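Local coordinates for sniffer CG10964-PA (PDB 1SNY), which probably works as an NADPH-dependent carbonyl reductase of the short-chain dehydrogenase/reductase family, built on a Rossmann fold that holds NADP, at residues Leu51-Arg56 with Ser72-Leu77; Leu35-Ala40 with Gly240-Thr245; Gly96-Gln101 with Leu146-Lys151. One frame throughout, in Å; residues are numbered along the deposited sequence.

Contact 1 of 3, residues Leu51-Arg56 with Ser72-Leu77; sequences LFTTCR and SNIHIL. With NAP (NADP nicotinamide-adenine-dinucleotide phosphate), chain B.
Leu-51 to Thr-54 pair in parallel with Ile-74 to Leu-77. Main-chain hydrogen bonds of 2.7 to 2.8 Å run from Leu-51 N to Asn-73 O, His-75 N to Leu-51 O, Thr-53 N to His-75 O and Leu-77 N to Thr-53 O; a weak one joins Cys-55 N to Leu-77 O, and Cys-55 carries the pairing on to Ile-79. His-75 O also accepts Thr-53 OG1 at 3.2 Å, from above its carbonyl plane. With chi1 62°, Thr-53 turns its hydroxyl to the neighbouring strand, so a polar yet beta-branched residue is satisfied in a buried place.

On one face, the Phe-52 and His-75 rings form an offset stack, centroids 4.9 Å apart and planes at 22°. Leu-77 CD1 adds apolar packing 3.8 Å from Phe-52 CD2. Cys-55 SG meets Ile-76 CG2 at 4.0 Å.

Arg-56 grips the 2'-phosphate of NADP: NE bonds O2X and NH2 bonds O3X, each at 3.0 Å, while one guanidinium face lies over the adenine. A leucine here would probably leave that phosphate without its two hydrogen bonds and the guanidinium charge beside it, and the adenine without the flat group over it.

Strand 74-78 edges the sheet, beyond 50-55 and 23-26. Phe-52 and Leu-77 face helix 87-98; Leu-51 and Thr-53 pack on helix 32-42, and Ile-74 and Ile-76 on helix 62-70, the crossover of this beta-alpha-beta unit.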
loop_
_atom_site.group_PDB
_atom_site.type_symbol
_atom_site.label_atom_id
_atom_site.label_comp_id
_atom_site.label_asym_id
_atom_site.label_seq_id
_atom_site.Cartn_x
_atom_site.Cartn_y
_atom_site.Cartn_z
ATOM N N LEU A 51 -1.112 -22.279 21.520
ATOM C CA LEU A 51 -1.923 -21.329 20.779
ATOM C C LEU A 51 -1.757 -19.965 21.440
ATOM O O LEU A 51 -2.444 -19.666 22.414
ATOM C CB LEU A 51 -3.391 -21.760 20.824
ATOM C CG LEU A 51 -4.352 -21.344 19.706
ATOM C CD1 LEU A 51 -5.718 -21.951 19.981
ATOM C CD2 LEU A 51 -4.452 -19.829 19.609
ATOM N N PHE A 52 -0.832 -19.154 20.929
ATOM C CA PHE A 52 -0.612 -17.816 21.484
ATOM C C PHE A 52 -1.619 -16.839 20.900
ATOM O O PHE A 52 -1.821 -16.778 19.679
ATOM C CB PHE A 52 0.807 -17.315 21.197
ATOM C CG PHE A 52 1.880 -18.194 21.760
ATOM C CD1 PHE A 52 2.283 -19.337 21.081
ATOM C CD2 PHE A 52 2.466 -17.898 22.991
ATOM C CE1 PHE A 52 3.256 -20.174 21.616
ATOM C CE2 PHE A 52 3.440 -18.731 23.533
ATOM C CZ PHE A 52 3.835 -19.869 22.846
ATOM N N THR A 53 -2.247 -16.072 21.782
ATOM C CA THR A 53 -3.260 -15.109 21.381
ATOM C C THR A 53 -2.990 -13.759 22.014
ATOM O O THR A 53 -2.765 -13.669 23.222
ATOM C CB THR A 53 -4.655 -15.564 21.833
ATOM O OG1 THR A 53 -4.680 -15.647 23.264
ATOM C CG2 THR A 53 -4.986 -16.921 21.261
ATOM N N THR A 54 -3.018 -12.708 21.205
ATOM C CA THR A 54 -2.792 -11.367 21.716
ATOM C C THR A 54 -4.124 -10.641 21.830
ATOM O O THR A 54 -5.109 -11.005 21.182
ATOM C CB THR A 54 -1.900 -10.528 20.783
ATOM O OG1 THR A 54 -2.626 -10.225 19.583
ATOM C CG2 THR A 54 -0.633 -11.281 20.427
ATOM N N CYS A 55 -4.142 -9.616 22.668
ATOM C CA CYS A 55 -5.319 -8.784 22.868
ATOM C C CYS A 55 -4.809 -7.603 23.673
ATOM O O CYS A 55 -3.839 -7.736 24.417
ATOM C CB CYS A 55 -6.432 -9.539 23.611
ATOM S SG CYS A 55 -6.103 -9.982 25.331
ATOM N N ARG A 56 -5.440 -6.447 23.512
ATOM C CA ARG A 56 -4.992 -5.249 24.207
ATOM C C ARG A 56 -5.440 -5.115 25.657
ATOM O O ARG A 56 -4.757 -4.485 26.463
ATOM C CB ARG A 56 -5.409 -4.009 23.411
ATOM C CG ARG A 56 -4.716 -3.919 22.058
ATOM C CD ARG A 56 -4.882 -2.554 21.416
ATOM N NE ARG A 56 -6.226 -2.340 20.891
ATOM C CZ ARG A 56 -6.600 -1.241 20.243
ATOM N NH1 ARG A 56 -5.729 -0.261 20.045
ATOM N NH2 ARG A 56 -7.838 -1.127 19.783
ATOM N N SER A 72 -5.735 -25.059 28.387
ATOM C CA SER A 72 -4.376 -24.693 28.765
ATOM C C SER A 72 -3.419 -24.533 27.585
ATOM O O SER A 72 -2.352 -23.944 27.734
ATOM C CB SER A 72 -3.813 -25.718 29.758
ATOM O OG SER A 72 -3.850 -27.028 29.220
ATOM N N ASN A 73 -3.786 -25.058 26.420
ATOM C CA ASN A 73 -2.922 -24.914 25.253
ATOM C C ASN A 73 -2.990 -23.465 24.768
ATOM O O ASN A 73 -2.180 -23.026 23.952
ATOM C CB ASN A 73 -3.331 -25.889 24.140
ATOM C CG ASN A 73 -4.773 -25.722 23.704
ATOM O OD1 ASN A 73 -5.671 -25.558 24.528
ATOM N ND2 ASN A 73 -5.006 -25.790 22.398
ATOM N N ILE A 74 -3.959 -22.724 25.294
ATOM C CA ILE A 74 -4.124 -21.320 24.945
ATOM C C ILE A 74 -3.205 -20.474 25.822
ATOM O O ILE A 74 -3.126 -20.682 27.032
ATOM C CB ILE A 74 -5.589 -20.852 25.160
ATOM C CG1 ILE A 74 -6.519 -21.573 24.177
ATOM C CG2 ILE A 74 -5.689 -19.343 24.985
ATOM C CD1 ILE A 74 -7.987 -21.170 24.297
ATOM N N HIS A 75 -2.500 -19.532 25.204
ATOM C CA HIS A 75 -1.596 -18.635 25.922
ATOM C C HIS A 75 -1.992 -17.205 25.571
ATOM O O HIS A 75 -1.945 -16.813 24.403
ATOM C CB HIS A 75 -0.146 -18.869 25.488
ATOM C CG HIS A 75 0.365 -20.246 25.782
ATOM N ND1 HIS A 75 0.849 -20.614 27.018
ATOM C CD2 HIS A 75 0.465 -21.345 24.997
ATOM C CE1 HIS A 75 1.227 -21.880 26.983
ATOM N NE2 HIS A 75 1.003 -22.347 25.768
ATOM N N ILE A 76 -2.382 -16.425 26.572
ATOM C CA ILE A 76 -2.774 -15.047 26.325
ATOM C C ILE A 76 -1.616 -14.087 26.565
ATOM O O ILE A 76 -1.023 -14.065 27.642
ATOM C CB ILE A 76 -3.960 -14.633 27.216
ATOM C CG1 ILE A 76 -5.135 -15.584 26.981
ATOM C CG2 ILE A 76 -4.365 -13.194 26.904
ATOM C CD1 ILE A 76 -6.377 -15.248 27.789
ATOM N N LEU A 77 -1.294 -13.300 25.545
ATOM C CA LEU A 77 -0.217 -12.321 25.628
ATOM C C LEU A 77 -0.860 -10.951 25.448
ATOM O O LEU A 77 -1.596 -10.732 24.483
ATOM C CB LEU A 77 0.809 -12.565 24.516
ATOM C CG LEU A 77 1.402 -13.978 24.429
ATOM C CD1 LEU A 77 2.235 -14.126 23.157
ATOM C CD2 LEU A 77 2.249 -14.250 25.653
HETATM P PA NAP B . -12.796 -6.577 14.295
HETATM O O1A NAP B . -12.833 -5.169 14.348
HETATM O O2A NAP B . -13.882 -7.506 14.795
HETATM O O5B NAP B . -11.463 -7.106 15.003
HETATM C C5B NAP B . -10.211 -6.405 14.782
HETATM C C4B NAP B . -9.288 -7.100 15.832
HETATM O O4B NAP B . -7.935 -6.463 15.690
HETATM C C3B NAP B . -9.659 -6.831 17.325
HETATM O O3B NAP B . -9.330 -8.024 18.054
HETATM C C2B NAP B . -8.801 -5.634 17.675
HETATM O O2B NAP B . -8.564 -5.401 19.057
HETATM C C1B NAP B . -7.489 -5.935 16.916
HETATM N N9A NAP B . -6.717 -4.709 16.799
HETATM C C8A NAP B . -6.955 -3.518 16.142
HETATM N N7A NAP B . -5.992 -2.616 16.291
HETATM C C5A NAP B . -5.071 -3.267 17.097
HETATM C C6A NAP B . -3.838 -2.821 17.606
HETATM N N6A NAP B . -3.260 -1.608 17.411
HETATM N N1A NAP B . -3.114 -3.725 18.406
HETATM C C2A NAP B . -3.609 -5.011 18.682
HETATM N N3A NAP B . -4.823 -5.472 18.196
HETATM C C4A NAP B . -5.516 -4.564 17.409
HETATM O O3 NAP B . -12.562 -7.022 12.797
HETATM P PN NAP B . -12.473 -8.425 12.087
HETATM O O1N NAP B . -13.564 -8.576 11.110
HETATM O O2N NAP B . -12.401 -9.442 13.171
HETATM O O5D NAP B . -11.121 -8.295 11.273
HETATM C C5D NAP B . -10.119 -9.368 11.333
HETATM C C4D NAP B . -9.177 -9.198 10.155
HETATM O O4D NAP B . -9.848 -9.596 8.931
HETATM C C3D NAP B . -8.674 -7.743 9.887
HETATM O O3D NAP B . -7.273 -7.743 9.523
HETATM C C2D NAP B . -9.596 -7.273 8.772
HETATM O O2D NAP B . -9.074 -6.196 8.025
HETATM C C1D NAP B . -9.758 -8.501 7.959
HETATM N N1N NAP B . -11.002 -8.637 7.169
HETATM C C2N NAP B . -12.326 -8.680 7.711
HETATM C C3N NAP B . -13.391 -8.814 6.807
HETATM C C7N NAP B . -14.832 -8.867 7.333
HETATM O O7N NAP B . -15.709 -8.985 6.498
HETATM N N7N NAP B . -15.090 -8.790 8.611
HETATM C C4N NAP B . -13.163 -8.908 5.359
HETATM C C5N NAP B . -11.830 -8.859 4.885
HETATM C C6N NAP B . -10.735 -8.723 5.776
HETATM P P2B NAP B . -9.519 -4.440 19.984
HETATM O O1X NAP B . -10.737 -5.294 20.347
HETATM O O2X NAP B . -8.611 -4.165 21.136
HETATM O O3X NAP B . -9.908 -3.234 19.140
#

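Contact 2 of 3, residues Leu35-Ala40 with Gly240-Thr245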
loop_
_atom_site.group_PDB
_atom_site.type_symbol
_atom_site.label_atom_id
_atom_site.label_comp_id
_atom_site.label_asym_id
_atom_site.label_seq_id
_atom_site.Cartn_x
_atom_site.Cartn_y
_atom_site.Cartn_z
ATOM N N LEU A 35 -11.053 -14.388 17.347
ATOM C CA LEU A 35 -11.695 -15.278 18.304
ATOM C C LEU A 35 -12.276 -16.495 17.589
ATOM O O LEU A 35 -12.239 -17.612 18.108
ATOM C CB LEU A 35 -12.816 -14.532 19.028
ATOM C CG LEU A 35 -13.640 -15.314 20.052
ATOM C CD1 LEU A 35 -12.759 -15.714 21.231
ATOM C CD2 LEU A 35 -14.801 -14.451 20.518
ATOM N N GLY A 36 -12.818 -16.265 16.396
ATOM C CA GLY A 36 -13.407 -17.346 15.631
ATOM C C GLY A 36 -12.368 -18.377 15.253
ATOM O O GLY A 36 -12.638 -19.582 15.278
ATOM N N LEU A 37 -11.174 -17.902 14.903
ATOM C CA LEU A 37 -10.083 -18.787 14.518
ATOM C C LEU A 37 -9.637 -19.612 15.712
ATOM O O LEU A 37 -9.371 -20.802 15.581
ATOM C CB LEU A 37 -8.899 -17.980 13.978
ATOM C CG LEU A 37 -9.054 -17.301 12.615
ATOM C CD1 LEU A 37 -7.814 -16.466 12.329
ATOM C CD2 LEU A 37 -9.247 -18.350 11.529
ATOM N N VAL A 38 -9.543 -18.972 16.875
ATOM C CA VAL A 38 -9.138 -19.676 18.090
ATOM C C VAL A 38 -10.045 -20.884 18.297
ATOM O O VAL A 38 -9.573 -22.014 18.415
ATOM C CB VAL A 38 -9.243 -18.767 19.336
ATOM C CG1 VAL A 38 -8.871 -19.547 20.585
ATOM C CG2 VAL A 38 -8.338 -17.566 19.181
ATOM N N LYS A 39 -11.353 -20.644 18.322
ATOM C CA LYS A 39 -12.316 -21.717 18.525
ATOM C C LYS A 39 -12.208 -22.800 17.460
ATOM O O LYS A 39 -12.253 -23.986 17.772
ATOM C CB LYS A 39 -13.740 -21.155 18.549
ATOM C CG LYS A 39 -13.991 -20.146 19.658
ATOM C CD LYS A 39 -15.415 -19.619 19.600
ATOM C CE LYS A 39 -15.659 -18.565 20.668
ATOM N NZ LYS A 39 -17.021 -17.968 20.546
ATOM N N ALA A 40 -12.067 -22.394 16.204
ATOM C CA ALA A 40 -11.959 -23.359 15.117
ATOM C C ALA A 40 -10.686 -24.192 15.250
ATOM O O ALA A 40 -10.664 -25.362 14.873
ATOM C CB ALA A 40 -11.972 -22.642 13.775
ATOM N N GLY A 240 -13.942 -21.536 10.082
ATOM C CA GLY A 240 -13.868 -22.976 9.935
ATOM C C GLY A 240 -13.174 -23.317 8.631
ATOM O O GLY A 240 -12.240 -24.122 8.593
ATOM N N GLN A 241 -13.623 -22.690 7.549
ATOM C CA GLN A 241 -13.029 -22.933 6.244
ATOM C C GLN A 241 -11.608 -22.370 6.189
ATOM O O GLN A 241 -10.732 -22.946 5.541
ATOM C CB GLN A 241 -13.886 -22.302 5.147
ATOM C CG GLN A 241 -15.339 -22.749 5.169
ATOM C CD GLN A 241 -16.129 -22.220 3.985
ATOM O OE1 GLN A 241 -15.894 -22.614 2.838
ATOM N NE2 GLN A 241 -17.069 -21.319 4.256
ATOM N N ILE A 242 -11.379 -21.248 6.867
ATOM C CA ILE A 242 -10.050 -20.639 6.881
ATOM C C ILE A 242 -9.017 -21.598 7.469
ATOM O O ILE A 242 -7.999 -21.897 6.834
ATOM C CB ILE A 242 -10.034 -19.326 7.696
ATOM C CG1 ILE A 242 -10.881 -18.266 6.982
ATOM C CG2 ILE A 242 -8.595 -18.842 7.874
ATOM C CD1 ILE A 242 -10.851 -16.895 7.636
ATOM N N VAL A 243 -9.284 -22.076 8.684
ATOM C CA VAL A 243 -8.389 -23.015 9.354
ATOM C C VAL A 243 -8.158 -24.216 8.446
ATOM O O VAL A 243 -7.057 -24.759 8.375
ATOM C CB VAL A 243 -8.994 -23.517 10.682
ATOM C CG1 VAL A 243 -8.105 -24.607 11.285
ATOM C CG2 VAL A 243 -9.157 -22.361 11.650
ATOM N N GLN A 244 -9.208 -24.622 7.746
ATOM C CA GLN A 244 -9.121 -25.755 6.838
ATOM C C GLN A 244 -8.268 -25.387 5.626
ATOM O O GLN A 244 -7.396 -26.148 5.215
ATOM C CB GLN A 244 -10.529 -26.170 6.391
ATOM C CG GLN A 244 -10.680 -27.655 6.118
ATOM C CD GLN A 244 -10.249 -28.511 7.304
ATOM O OE1 GLN A 244 -10.760 -28.363 8.420
ATOM N NE2 GLN A 244 -9.302 -29.412 7.066
ATOM N N THR A 245 -8.515 -24.207 5.067
ATOM C CA THR A 245 -7.775 -23.739 3.900
ATOM C C THR A 245 -6.284 -23.568 4.162
ATOM O O THR A 245 -5.454 -24.026 3.378
ATOM C CB THR A 245 -8.340 -22.399 3.388
ATOM O OG1 THR A 245 -9.627 -22.623 2.803
ATOM C CG2 THR A 245 -7.410 -21.783 2.352
#
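Leu-37 and Ala-40 meet Gly-240, Ile-242 and Val-243, and no side chain that meets across the contact carries a ring, amide or guanidinium, so there are no flat faces or edges to match: the contact is made by methyl groups and one glycine CA. The axes of segments 35-40 and 240-245 cross at -64° and come within 9.1 Å, and no hydrogen bond spans them.

Val-243 CG2 does much of the touching. It lies 3.5 Å from Ala-40 CB, a close methyl-to-methyl approach, and 4.0 Å from Leu-37 CD2, thus bridging two residues one turn apart on the facing helix. Its first torsion (chi1 174°) turns CG1 opposite the main-chain N and brings CG2 to the side of the other helix. Leu-37 extends CD2 to Ile-242 CG2 at 3.7 Å, the two side chains crossing at about a right angle, whereas Leu-37 and Val-243 slide past each other in opposite directions.

Small residues suit the place where the backbones come together. Ala-40 offers a single methyl, 4.3 Å from Gly-240 CA, and the CA atoms of these two residues are 5.5 Å apart. Branched aliphatics fill the deeper part, where Leu-37, Ile-242 and Val-243 are all buried.

Helices 32-42 and 235-248 lie on the same face of the Rossmann sheet. Helix 32-42 packs Val-38 on Leu-51 of strand 50-55, and its Lys-39 forms a salt bridge with Glu-63 of helix 62-70. Helix 235-248 sets Ile-242 on Pro-219, in the loop after strand 213-217, and Val-243 on Leu-44, just beyond helix 32-42.

Contact 3 of 3, residues Gly96-Gln101 with Leu146-Lys151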
loop_
_atom_site.group_PDB
_atom_site.type_symbol
_atom_site.label_atom_id
_atom_site.label_comp_id
_atom_site.label_asym_id
_atom_site.label_seq_id
_atom_site.Cartn_x
_atom_site.Cartn_y
_atom_site.Cartn_z
ATOM N N GLY A 96 10.545 -18.901 25.034
ATOM C CA GLY A 96 10.674 -19.593 26.301
ATOM C C GLY A 96 9.777 -20.814 26.365
ATOM O O GLY A 96 10.137 -21.837 26.955
ATOM N N VAL A 97 8.608 -20.714 25.742
ATOM C CA VAL A 97 7.651 -21.808 25.742
ATOM C C VAL A 97 7.918 -22.849 24.658
ATOM O O VAL A 97 7.939 -24.049 24.939
ATOM C CB VAL A 97 6.208 -21.271 25.578
ATOM C CG1 VAL A 97 5.217 -22.421 25.549
ATOM C CG2 VAL A 97 5.878 -20.320 26.718
ATOM N N THR A 98 8.132 -22.394 23.427
ATOM C CA THR A 98 8.372 -23.305 22.309
ATOM C C THR A 98 9.800 -23.832 22.237
ATOM O O THR A 98 10.022 -24.991 21.888
ATOM C CB THR A 98 8.043 -22.632 20.967
ATOM O OG1 THR A 98 8.917 -21.516 20.766
ATOM C CG2 THR A 98 6.600 -22.151 20.955
ATOM N N LYS A 99 10.765 -22.973 22.547
ATOM C CA LYS A 99 12.177 -23.348 22.524
ATOM C C LYS A 99 12.665 -23.771 21.138
ATOM O O LYS A 99 12.408 -23.091 20.144
ATOM C CB LYS A 99 12.431 -24.472 23.534
ATOM C CG LYS A 99 11.964 -24.137 24.945
ATOM C CD LYS A 99 12.142 -25.315 25.889
ATOM C CE LYS A 99 11.517 -25.036 27.247
ATOM N NZ LYS A 99 11.705 -26.178 28.188
ATOM N N ASP A 100 13.362 -24.901 21.079
ATOM C CA ASP A 100 13.919 -25.415 19.829
ATOM C C ASP A 100 12.900 -25.804 18.766
ATOM O O ASP A 100 13.279 -26.193 17.666
ATOM C CB ASP A 100 14.815 -26.621 20.114
ATOM C CG ASP A 100 14.050 -27.776 20.718
ATOM O OD1 ASP A 100 13.491 -27.606 21.825
ATOM O OD2 ASP A 100 13.998 -28.850 20.082
ATOM N N GLN A 101 11.614 -25.724 19.083
ATOM C CA GLN A 101 10.601 -26.062 18.093
ATOM C C GLN A 101 10.132 -24.834 17.319
ATOM O O GLN A 101 9.431 -24.965 16.318
ATOM C CB GLN A 101 9.408 -26.756 18.750
ATOM C CG GLN A 101 9.710 -28.186 19.158
ATOM C CD GLN A 101 10.332 -28.984 18.020
ATOM O OE1 GLN A 101 9.689 -29.247 17.003
ATOM N NE2 GLN A 101 11.594 -29.361 18.185
ATOM N N LEU A 146 10.720 -13.813 12.812
ATOM C CA LEU A 146 11.569 -14.544 11.872
ATOM C C LEU A 146 12.462 -15.618 12.508
ATOM O O LEU A 146 12.517 -16.749 12.024
ATOM C CB LEU A 146 12.414 -13.567 11.045
ATOM C CG LEU A 146 12.590 -13.988 9.577
ATOM C CD1 LEU A 146 11.223 -14.277 8.948
ATOM C CD2 LEU A 146 13.286 -12.884 8.799
ATOM N N PRO A 147 13.171 -15.284 13.600
ATOM C CA PRO A 147 14.027 -16.303 14.220
ATOM C C PRO A 147 13.234 -17.549 14.615
ATOM O O PRO A 147 13.666 -18.680 14.360
ATOM C CB PRO A 147 14.615 -15.567 15.425
ATOM C CG PRO A 147 14.732 -14.155 14.913
ATOM C CD PRO A 147 13.400 -13.962 14.212
ATOM N N LEU A 148 12.074 -17.336 15.227
ATOM C CA LEU A 148 11.209 -18.433 15.653
ATOM C C LEU A 148 10.663 -19.224 14.462
ATOM O O LEU A 148 10.574 -20.453 14.510
ATOM C CB LEU A 148 10.036 -17.892 16.470
ATOM C CG LEU A 148 10.357 -17.504 17.921
ATOM C CD1 LEU A 148 9.222 -16.713 18.520
ATOM C CD2 LEU A 148 10.611 -18.762 18.727
ATOM N N LEU A 149 10.283 -18.516 13.405
ATOM C CA LEU A 149 9.735 -19.161 12.213
ATOM C C LEU A 149 10.787 -20.007 11.504
ATOM O O LEU A 149 10.483 -21.071 10.959
ATOM C CB LEU A 149 9.162 -18.100 11.254
ATOM C CG LEU A 149 7.868 -17.391 11.686
ATOM C CD1 LEU A 149 7.640 -16.177 10.805
ATOM C CD2 LEU A 149 6.674 -18.363 11.601
ATOM N N LYS A 150 12.030 -19.540 11.511
ATOM C CA LYS A 150 13.104 -20.275 10.865
ATOM C C LYS A 150 13.467 -21.519 11.661
ATOM O O LYS A 150 13.818 -22.548 11.082
ATOM C CB LYS A 150 14.337 -19.383 10.691
ATOM C CG LYS A 150 14.140 -18.288 9.670
ATOM C CD LYS A 150 15.353 -17.376 9.588
ATOM C CE LYS A 150 15.158 -16.286 8.538
ATOM N NZ LYS A 150 16.269 -15.295 8.573
ATOM N N LYS A 151 13.394 -21.427 12.987
ATOM C CA LYS A 151 13.706 -22.586 13.816
ATOM C C LYS A 151 12.665 -23.666 13.551
ATOM O O LYS A 151 12.997 -24.848 13.430
ATOM C CB LYS A 151 13.698 -22.214 15.300
ATOM C CG LYS A 151 14.859 -21.331 15.712
ATOM C CD LYS A 151 14.834 -21.033 17.200
ATOM C CE LYS A 151 16.002 -20.146 17.591
ATOM N NZ LYS A 151 15.975 -19.818 19.041
#
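Lys-99, Asp-100 and Gln-101 pass beside Lys-151 as the chain leaves helix 87-98: Lys-99 takes a positive phi of 62°, a 3-10 turn follows at Asp-100 and Gln-101, and Gln-101 CA comes within 6.3 Å of Lys-151 CA, on a helix kinked where the N atoms of Pro-147, which has no proton, and Leu-148 make no bond to the turn before.

Deeper in, Thr-98 OG1 lies 3.8 Å from Leu-148 CD2, the two side chains crossing at about a right angle. That hydroxyl is hydrogen-bonded to Ile-94 O of its own helix, chi1 63° folding it back over the backbone, so a threonine can present a polar atom to a leucine methyl with its bonding need already met. Lys-151 is stretched out, bringing CD to 4.3 Å from Lys-99 O, and its ammonium forms a salt bridge with Glu-95. A long lysine thus lays apolar methylenes along the outer side of the contact and carries its charge to an acid on the partner helix. Within the turn, Gln-101 NE2 bonds Asp-100 OD2 at 3.1 Å, from above the carboxylate plane.

Leu-148 also packs on Val-91 and Ile-94, joining helix 124-155 to helix 87-98. Thr-98 rests on Phe-52 of strand 50-55, and Leu-146 touches Thr-120 of the second subunit.

Contact 1 lies between the other two, its centre about 15 Å from that of contact 2 and about 16 Å from that of contact 3. Its sheet is covered on opposite faces: Val-38 CG2 of contact 2 lies 4.0 Å from Thr-53 CG2, while Val-97 CB of contact 3 lies 3.9 Å from Phe-52 CZ. Contacts 2 and 3 do not touch, their nearest atoms being about 15 Å apart. Of the three, only contact 1 bonds NADP, through Arg-56 just beyond strand 50-55. In contact 2 the nearest atoms of the Ile-242 side chain and NADP are about 7 Å apart, and contact 3 lies away from the binding site.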